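Local coordinates for putative histidinol-phosphate aminotransferase (PDB 3LY1), which probably acts as a pyridoxal-phosphate-dependent aminotransferase of the histidinol-phosphate type, binding pyridoxal 5'-phosphate as its cofactor, at residues Y88-Y102 and Y139-P153. Sequence-based numbering, arbitrary orientation. Where two conformers were deposited one is given.
Sequences YASLEAQLVIPELTY and YSGPSIVYLVNPNNP. With PLP (pyridoxal-5'-phosphate), chain E; EDO (1,2-ethanediol), chain I; EDO (1,2-ethanediol), chain G.
V96 gives its backbone N to I144 O (2.8 Å) and takes Y146 N on its O, the central exchange between two parallel neighbours, strands 94-98 and 143-148, in the mixed sheet of the large domain of this PLP-dependent fold. Q94 extends the pattern backward, with N on P142 O and O receiving I144 N. Branched side chains suit this buried middle. L95 and I144 share one face, where L95 CD1 also lies beside Y146 CB (4.1 Å); on the other, V96 and V145 pack against helix 129-137.

The end where the strands begin lies nearer solvent, with E92 exposed. There Y139 lies flat against the Q94 side chain, whose CG sits over the ring face, 3.9 Å from its centroid, while the amide plane stacks 21° from the ring. The Y139 hydroxyl donates to E92 O (2.5 Å), coming from above the carbonyl plane and tying the S90-A93 turn to the loop that leads into strand 143-148.

Past I97 direct backbone pairing stops, and a water takes over, donating to T101 OG1 and Y146 O while accepting from V148 N. N151 suits the far side because its amide works both ways: ND2 donates to L100 O (2.9 Å), and OD1 accepts from T101 OG1 (2.7 Å). With CG anti to the backbone N (chi1 -170°), the Y102 ring lies with one face over the pyridine of PLP, and the Y146 hydroxyl, hydrogen-bonded to D179, meets its edge. N152 ND2 donates to PLP O3 (2.8 Å), its OD1 being held by R329. The loops that follow the two strands thus deliver an aromatic face and an amide donor to the cofactor, a pairing consistent with fixing the orientation of the pyridine ring and steadying its 3-oxygen.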
loop_
_atom_site.group_PDB
_atom_site.type_symbol
_atom_site.label_atom_id
_atom_site.label_comp_id
_atom_site.label_asym_id
_atom_site.label_seq_id
_atom_site.Cartn_x
_atom_site.Cartn_y
_atom_site.Cartn_z
ATOM N N TYR A 88 10.160 -15.479 2.000
ATOM C CA TYR A 88 10.617 -16.857 1.822
ATOM C C TYR A 88 11.644 -17.025 0.702
ATOM O O TYR A 88 12.090 -18.139 0.425
ATOM C CB TYR A 88 9.403 -17.780 1.669
ATOM C CG TYR A 88 8.726 -17.919 3.003
ATOM C CD1 TYR A 88 9.219 -18.808 3.953
ATOM C CD2 TYR A 88 7.702 -17.070 3.381
ATOM C CE1 TYR A 88 8.671 -18.896 5.212
ATOM C CE2 TYR A 88 7.135 -17.155 4.623
ATOM C CZ TYR A 88 7.633 -18.078 5.550
ATOM O OH TYR A 88 7.082 -18.160 6.812
ATOM N N ALA A 89 12.065 -15.916 0.116
ATOM C CA ALA A 89 13.046 -15.923 -0.945
ATOM C C ALA A 89 14.467 -16.165 -0.432
ATOM O O ALA A 89 14.819 -15.750 0.654
ATOM C CB ALA A 89 12.973 -14.597 -1.699
ATOM N N SER A 90 15.271 -16.854 -1.225
ATOM C CA SER A 90 16.711 -16.843 -1.045
ATOM C C SER A 90 17.320 -17.152 -2.399
ATOM O O SER A 90 16.612 -17.558 -3.316
ATOM C CB SER A 90 17.149 -17.866 0.004
ATOM O OG SER A 90 16.785 -19.178 -0.393
ATOM N N LEU A 91 18.630 -16.945 -2.544
ATOM C CA LEU A 91 19.274 -17.250 -3.839
ATOM C C LEU A 91 19.239 -18.760 -4.123
ATOM O O LEU A 91 19.354 -19.144 -5.280
ATOM C CB LEU A 91 20.703 -16.677 -3.940
ATOM C CG LEU A 91 20.849 -15.149 -4.158
ATOM C CD1 LEU A 91 22.367 -14.786 -4.329
ATOM C CD2 LEU A 91 19.985 -14.591 -5.336
ATOM N N GLU A 92 19.014 -19.577 -3.086
ATOM C CA GLU A 92 18.951 -21.029 -3.283
ATOM C C GLU A 92 17.519 -21.560 -3.552
ATOM O O GLU A 92 17.352 -22.700 -3.997
ATOM C CB GLU A 92 19.613 -21.751 -2.108
ATOM C CG GLU A 92 21.138 -21.541 -2.025
ATOM C CD GLU A 92 21.548 -20.107 -1.676
ATOM O OE1 GLU A 92 20.832 -19.423 -0.902
ATOM O OE2 GLU A 92 22.608 -19.665 -2.177
ATOM N N ALA A 93 16.505 -20.717 -3.338
ATOM C CA ALA A 93 15.097 -21.092 -3.526
ATOM C C ALA A 93 14.595 -21.123 -4.989
ATOM O O ALA A 93 15.095 -20.411 -5.889
ATOM C CB ALA A 93 14.229 -20.163 -2.717
ATOM N N GLN A 94 13.619 -21.985 -5.231
ATOM C CA GLN A 94 12.927 -22.026 -6.520
ATOM C C GLN A 94 11.463 -21.690 -6.271
ATOM O O GLN A 94 10.938 -21.985 -5.204
ATOM C CB GLN A 94 13.027 -23.401 -7.192
ATOM C CG GLN A 94 12.211 -24.498 -6.523
ATOM C CD GLN A 94 12.066 -25.802 -7.339
ATOM O OE1 GLN A 94 11.665 -26.816 -6.776
ATOM N NE2 GLN A 94 12.407 -25.784 -8.615
ATOM N N LEU A 95 10.827 -21.072 -7.251
ATOM C CA LEU A 95 9.374 -20.922 -7.250
ATOM C C LEU A 95 8.841 -21.996 -8.203
ATOM O O LEU A 95 9.311 -22.085 -9.334
ATOM C CB LEU A 95 8.970 -19.535 -7.769
ATOM C CG LEU A 95 7.489 -19.322 -8.054
ATOM C CD1 LEU A 95 6.789 -19.170 -6.741
ATOM C CD2 LEU A 95 7.243 -18.089 -8.961
ATOM N N VAL A 96 7.878 -22.781 -7.743
ATOM C CA VAL A 96 7.225 -23.828 -8.548
ATOM C C VAL A 96 5.813 -23.354 -8.865
ATOM O O VAL A 96 5.024 -23.053 -7.952
ATOM C CB VAL A 96 7.199 -25.196 -7.834
ATOM C CG1 VAL A 96 6.438 -26.230 -8.680
ATOM C CG2 VAL A 96 8.638 -25.700 -7.578
ATOM N N ILE A 97 5.526 -23.237 -10.165
ATOM C CA ILE A 97 4.225 -22.734 -10.653
ATOM C C ILE A 97 3.798 -23.530 -11.896
ATOM O O ILE A 97 4.679 -24.066 -12.659
ATOM C CB ILE A 97 4.262 -21.223 -11.052
ATOM C CG1 ILE A 97 5.594 -20.825 -11.731
ATOM C CG2 ILE A 97 3.984 -20.290 -9.804
ATOM C CD1 ILE A 97 5.531 -19.460 -12.524
ATOM N N PRO A 98 2.497 -23.579 -12.143
ATOM C CA PRO A 98 1.940 -23.951 -13.448
ATOM C C PRO A 98 2.394 -22.938 -14.481
ATOM O O PRO A 98 2.596 -21.775 -14.135
ATOM C CB PRO A 98 0.415 -23.861 -13.238
ATOM C CG PRO A 98 0.220 -23.841 -11.762
ATOM C CD PRO A 98 1.424 -23.143 -11.220
ATOM N N GLU A 99 2.550 -23.367 -15.724
ATOM C CA GLU A 99 3.110 -22.514 -16.755
ATOM C C GLU A 99 2.165 -21.340 -17.042
ATOM O O GLU A 99 2.634 -20.252 -17.414
ATOM C CB GLU A 99 3.398 -23.311 -18.033
ATOM C CG GLU A 99 4.015 -22.483 -19.137
ATOM C CD GLU A 99 4.589 -23.316 -20.258
ATOM O OE1 GLU A 99 4.399 -24.559 -20.260
ATOM O OE2 GLU A 99 5.223 -22.706 -21.144
ATOM N N LEU A 100 0.863 -21.571 -16.877
ATOM C CA LEU A 100 -0.190 -20.577 -17.193
ATOM C C LEU A 100 -0.976 -20.224 -15.918
ATOM O O LEU A 100 -1.897 -20.936 -15.491
ATOM C CB LEU A 100 -1.164 -21.085 -18.264
ATOM C CG LEU A 100 -2.265 -20.099 -18.772
ATOM C CD1 LEU A 100 -1.618 -18.990 -19.628
ATOM C CD2 LEU A 100 -3.383 -20.809 -19.570
ATOM N N THR A 101 -0.593 -19.108 -15.313
ATOM C CA THR A 101 -1.164 -18.655 -14.079
ATOM C C THR A 101 -0.942 -17.136 -13.882
ATOM O O THR A 101 -0.466 -16.448 -14.787
ATOM C CB THR A 101 -0.585 -19.499 -12.874
ATOM O OG1 THR A 101 -1.423 -19.288 -11.744
ATOM C CG2 THR A 101 0.891 -19.133 -12.493
ATOM N N TYR A 102 -1.300 -16.608 -12.717
ATOM C CA TYR A 102 -1.138 -15.179 -12.422
ATOM C C TYR A 102 0.354 -14.849 -12.251
ATOM O O TYR A 102 1.041 -15.484 -11.433
ATOM C CB TYR A 102 -1.942 -14.806 -11.179
ATOM C CG TYR A 102 -2.026 -13.319 -10.940
ATOM C CD1 TYR A 102 -2.643 -12.469 -11.878
ATOM C CD2 TYR A 102 -1.492 -12.753 -9.794
ATOM C CE1 TYR A 102 -2.711 -11.111 -11.669
ATOM C CE2 TYR A 102 -1.544 -11.397 -9.580
ATOM C CZ TYR A 102 -2.169 -10.575 -10.506
ATOM O OH TYR A 102 -2.256 -9.221 -10.264
ATOM N N TYR A 139 14.032 -31.151 -6.042
ATOM C CA TYR A 139 14.878 -29.996 -5.740
ATOM C C TYR A 139 15.341 -30.015 -4.278
ATOM O O TYR A 139 14.536 -29.931 -3.359
ATOM C CB TYR A 139 14.081 -28.732 -6.059
ATOM C CG TYR A 139 14.891 -27.472 -6.066
ATOM C CD1 TYR A 139 15.746 -27.186 -7.126
ATOM C CD2 TYR A 139 14.786 -26.546 -5.032
ATOM C CE1 TYR A 139 16.482 -26.014 -7.163
ATOM C CE2 TYR A 139 15.528 -25.360 -5.053
ATOM C CZ TYR A 139 16.372 -25.103 -6.126
ATOM O OH TYR A 139 17.107 -23.932 -6.173
ATOM N N SER A 140 16.653 -30.126 -4.060
ATOM C CA SER A 140 17.206 -30.215 -2.708
ATOM C C SER A 140 17.086 -28.905 -1.903
ATOM O O SER A 140 17.093 -28.921 -0.685
ATOM C CB SER A 140 18.681 -30.705 -2.751
ATOM O OG SER A 140 19.461 -29.943 -3.684
ATOM N N GLY A 141 16.891 -27.776 -2.549
ATOM C CA GLY A 141 16.758 -26.529 -1.800
ATOM C C GLY A 141 15.319 -26.215 -1.394
ATOM O O GLY A 141 14.400 -27.026 -1.588
ATOM N N PRO A 142 15.113 -25.014 -0.850
ATOM C CA PRO A 142 13.792 -24.535 -0.534
ATOM C C PRO A 142 12.943 -24.235 -1.793
ATOM O O PRO A 142 13.464 -23.807 -2.831
ATOM C CB PRO A 142 14.047 -23.250 0.275
ATOM C CG PRO A 142 15.491 -22.998 0.245
ATOM C CD PRO A 142 16.177 -24.060 -0.494
ATOM N N SER A 143 11.644 -24.480 -1.686
ATOM C CA SER A 143 10.709 -24.234 -2.782
ATOM C C SER A 143 9.557 -23.407 -2.250
ATOM O O SER A 143 9.110 -23.635 -1.129
ATOM C CB SER A 143 10.098 -25.535 -3.336
ATOM O OG SER A 143 11.059 -26.383 -3.899
ATOM N N ILE A 144 9.070 -22.473 -3.069
ATOM C CA ILE A 144 7.775 -21.816 -2.823
ATOM C C ILE A 144 6.860 -22.280 -3.925
ATOM O O ILE A 144 7.245 -22.236 -5.090
ATOM C CB ILE A 144 7.879 -20.268 -2.890
ATOM C CG1 ILE A 144 8.923 -19.761 -1.883
ATOM C CG2 ILE A 144 6.489 -19.590 -2.676
ATOM C CD1 ILE A 144 9.202 -18.256 -1.960
ATOM N N VAL A 145 5.649 -22.719 -3.577
ATOM C CA VAL A 145 4.686 -23.221 -4.551
ATOM C C VAL A 145 3.562 -22.193 -4.549
ATOM O O VAL A 145 3.056 -21.879 -3.487
ATOM C CB VAL A 145 4.110 -24.609 -4.172
ATOM C CG1 VAL A 145 3.079 -25.068 -5.255
ATOM C CG2 VAL A 145 5.224 -25.646 -3.964
ATOM N N TYR A 146 3.204 -21.648 -5.713
ATOM C CA TYR A 146 2.144 -20.626 -5.811
ATOM C C TYR A 146 0.981 -21.198 -6.623
ATOM O O TYR A 146 1.139 -21.454 -7.821
ATOM C CB TYR A 146 2.715 -19.336 -6.417
ATOM C CG TYR A 146 1.726 -18.222 -6.693
ATOM C CD1 TYR A 146 0.960 -17.673 -5.667
ATOM C CD2 TYR A 146 1.564 -17.711 -7.974
ATOM C CE1 TYR A 146 0.061 -16.670 -5.896
ATOM C CE2 TYR A 146 0.673 -16.659 -8.220
ATOM C CZ TYR A 146 -0.094 -16.165 -7.172
ATOM O OH TYR A 146 -1.017 -15.165 -7.369
ATOM N N LEU A 147 -0.153 -21.384 -5.939
ATOM C CA LEU A 147 -1.332 -22.065 -6.442
ATOM C C LEU A 147 -2.502 -21.092 -6.398
ATOM O O LEU A 147 -2.951 -20.698 -5.341
ATOM C CB LEU A 147 -1.662 -23.286 -5.592
ATOM C CG LEU A 147 -0.620 -24.405 -5.454
ATOM C CD1 LEU A 147 -1.157 -25.488 -4.486
ATOM C CD2 LEU A 147 -0.225 -25.008 -6.820
ATOM N N VAL A 148 -2.930 -20.670 -7.568
ATOM C CA VAL A 148 -4.091 -19.796 -7.715
ATOM C C VAL A 148 -5.303 -20.656 -7.979
ATOM O O VAL A 148 -5.297 -21.502 -8.912
ATOM C CB VAL A 148 -3.844 -18.747 -8.842
ATOM C CG1 VAL A 148 -5.041 -17.751 -8.885
ATOM C CG2 VAL A 148 -2.488 -18.031 -8.607
ATOM N N ASN A 149 -6.361 -20.436 -7.186
ATOM C CA ASN A 149 -7.484 -21.347 -7.131
ATOM C C ASN A 149 -8.722 -20.588 -6.737
ATOM O O ASN A 149 -8.876 -20.286 -5.568
ATOM C CB ASN A 149 -7.263 -22.453 -6.074
ATOM C CG ASN A 149 -8.134 -23.679 -6.308
ATOM O OD1 ASN A 149 -8.511 -23.980 -7.469
ATOM N ND2 ASN A 149 -8.510 -24.382 -5.204
ATOM N N PRO A 150 -9.619 -20.273 -7.695
ATOM C CA PRO A 150 -9.625 -20.515 -9.142
ATOM C C PRO A 150 -8.471 -19.838 -9.830
ATOM O O PRO A 150 -8.094 -18.775 -9.407
ATOM C CB PRO A 150 -10.940 -19.866 -9.602
ATOM C CG PRO A 150 -11.826 -19.869 -8.422
ATOM C CD PRO A 150 -10.893 -19.705 -7.235
ATOM N N ASN A 151 -7.915 -20.460 -10.857
ATOM C CA ASN A 151 -6.773 -19.908 -11.578
ATOM C C ASN A 151 -7.198 -18.728 -12.440
ATOM O O ASN A 151 -8.296 -18.711 -12.948
ATOM C CB ASN A 151 -6.101 -21.000 -12.426
ATOM C CG ASN A 151 -4.744 -20.575 -12.986
ATOM O OD1 ASN A 151 -3.967 -19.877 -12.322
ATOM N ND2 ASN A 151 -4.446 -21.025 -14.202
ATOM N N ASN A 152 -6.280 -17.792 -12.616
ATOM C CA ASN A 152 -6.395 -16.673 -13.544
ATOM C C ASN A 152 -5.228 -16.890 -14.454
ATOM O O ASN A 152 -4.082 -16.907 -13.977
ATOM C CB ASN A 152 -6.308 -15.339 -12.766
ATOM C CG ASN A 152 -6.328 -14.090 -13.672
ATOM O OD1 ASN A 152 -6.519 -14.188 -14.880
ATOM N ND2 ASN A 152 -6.147 -12.903 -13.068
ATOM N N PRO A 153 -5.462 -17.061 -15.786
ATOM C CA PRO A 153 -6.588 -16.682 -16.618
ATOM C C PRO A 153 -7.599 -17.756 -16.973
ATOM O O PRO A 153 -8.623 -17.416 -17.540
ATOM C CB PRO A 153 -5.886 -16.218 -17.904
ATOM C CG PRO A 153 -4.782 -17.185 -18.031
ATOM C CD PRO A 153 -4.271 -17.337 -16.616
HETATM N N1 PLP E . -4.451 -12.669 -7.279
HETATM C C2 PLP E . -5.091 -12.927 -8.474
HETATM C C2A PLP E . -5.261 -14.362 -8.907
HETATM C C3 PLP E . -5.522 -11.849 -9.247
HETATM O O3 PLP E . -6.135 -12.103 -10.432
HETATM C C4 PLP E . -5.302 -10.528 -8.799
HETATM C C4A PLP E . -5.876 -9.356 -9.553
HETATM O O4A PLP E . -5.645 -9.336 -10.751
HETATM C C5 PLP E . -4.641 -10.288 -7.588
HETATM C C6 PLP E . -4.211 -11.393 -6.853
HETATM C C5A PLP E . -4.366 -8.893 -7.069
HETATM O O4P PLP E . -5.544 -8.111 -6.797
HETATM P P PLP E . -5.556 -7.012 -5.640
HETATM O O1P PLP E . -4.212 -6.386 -5.440
HETATM O O2P PLP E . -6.030 -7.807 -4.453
HETATM O O3P PLP E . -6.610 -6.043 -6.153
HETATM C C1 EDO I . 10.655 -21.381 1.313
HETATM O O1 EDO I . 11.733 -20.621 1.908
HETATM C C2 EDO I . 10.519 -22.777 1.903
HETATM O O2 EDO I . 10.477 -22.755 3.341
HETATM C C1 EDO G . 2.967 -17.224 -14.861
HETATM O O1 EDO G . 4.118 -16.627 -14.243
HETATM C C2 EDO G . 2.516 -16.553 -16.176
HETATM O O2 EDO G . 1.734 -17.490 -16.987
HETATM O O HOH W 1 -1.023 -21.178 -9.685
#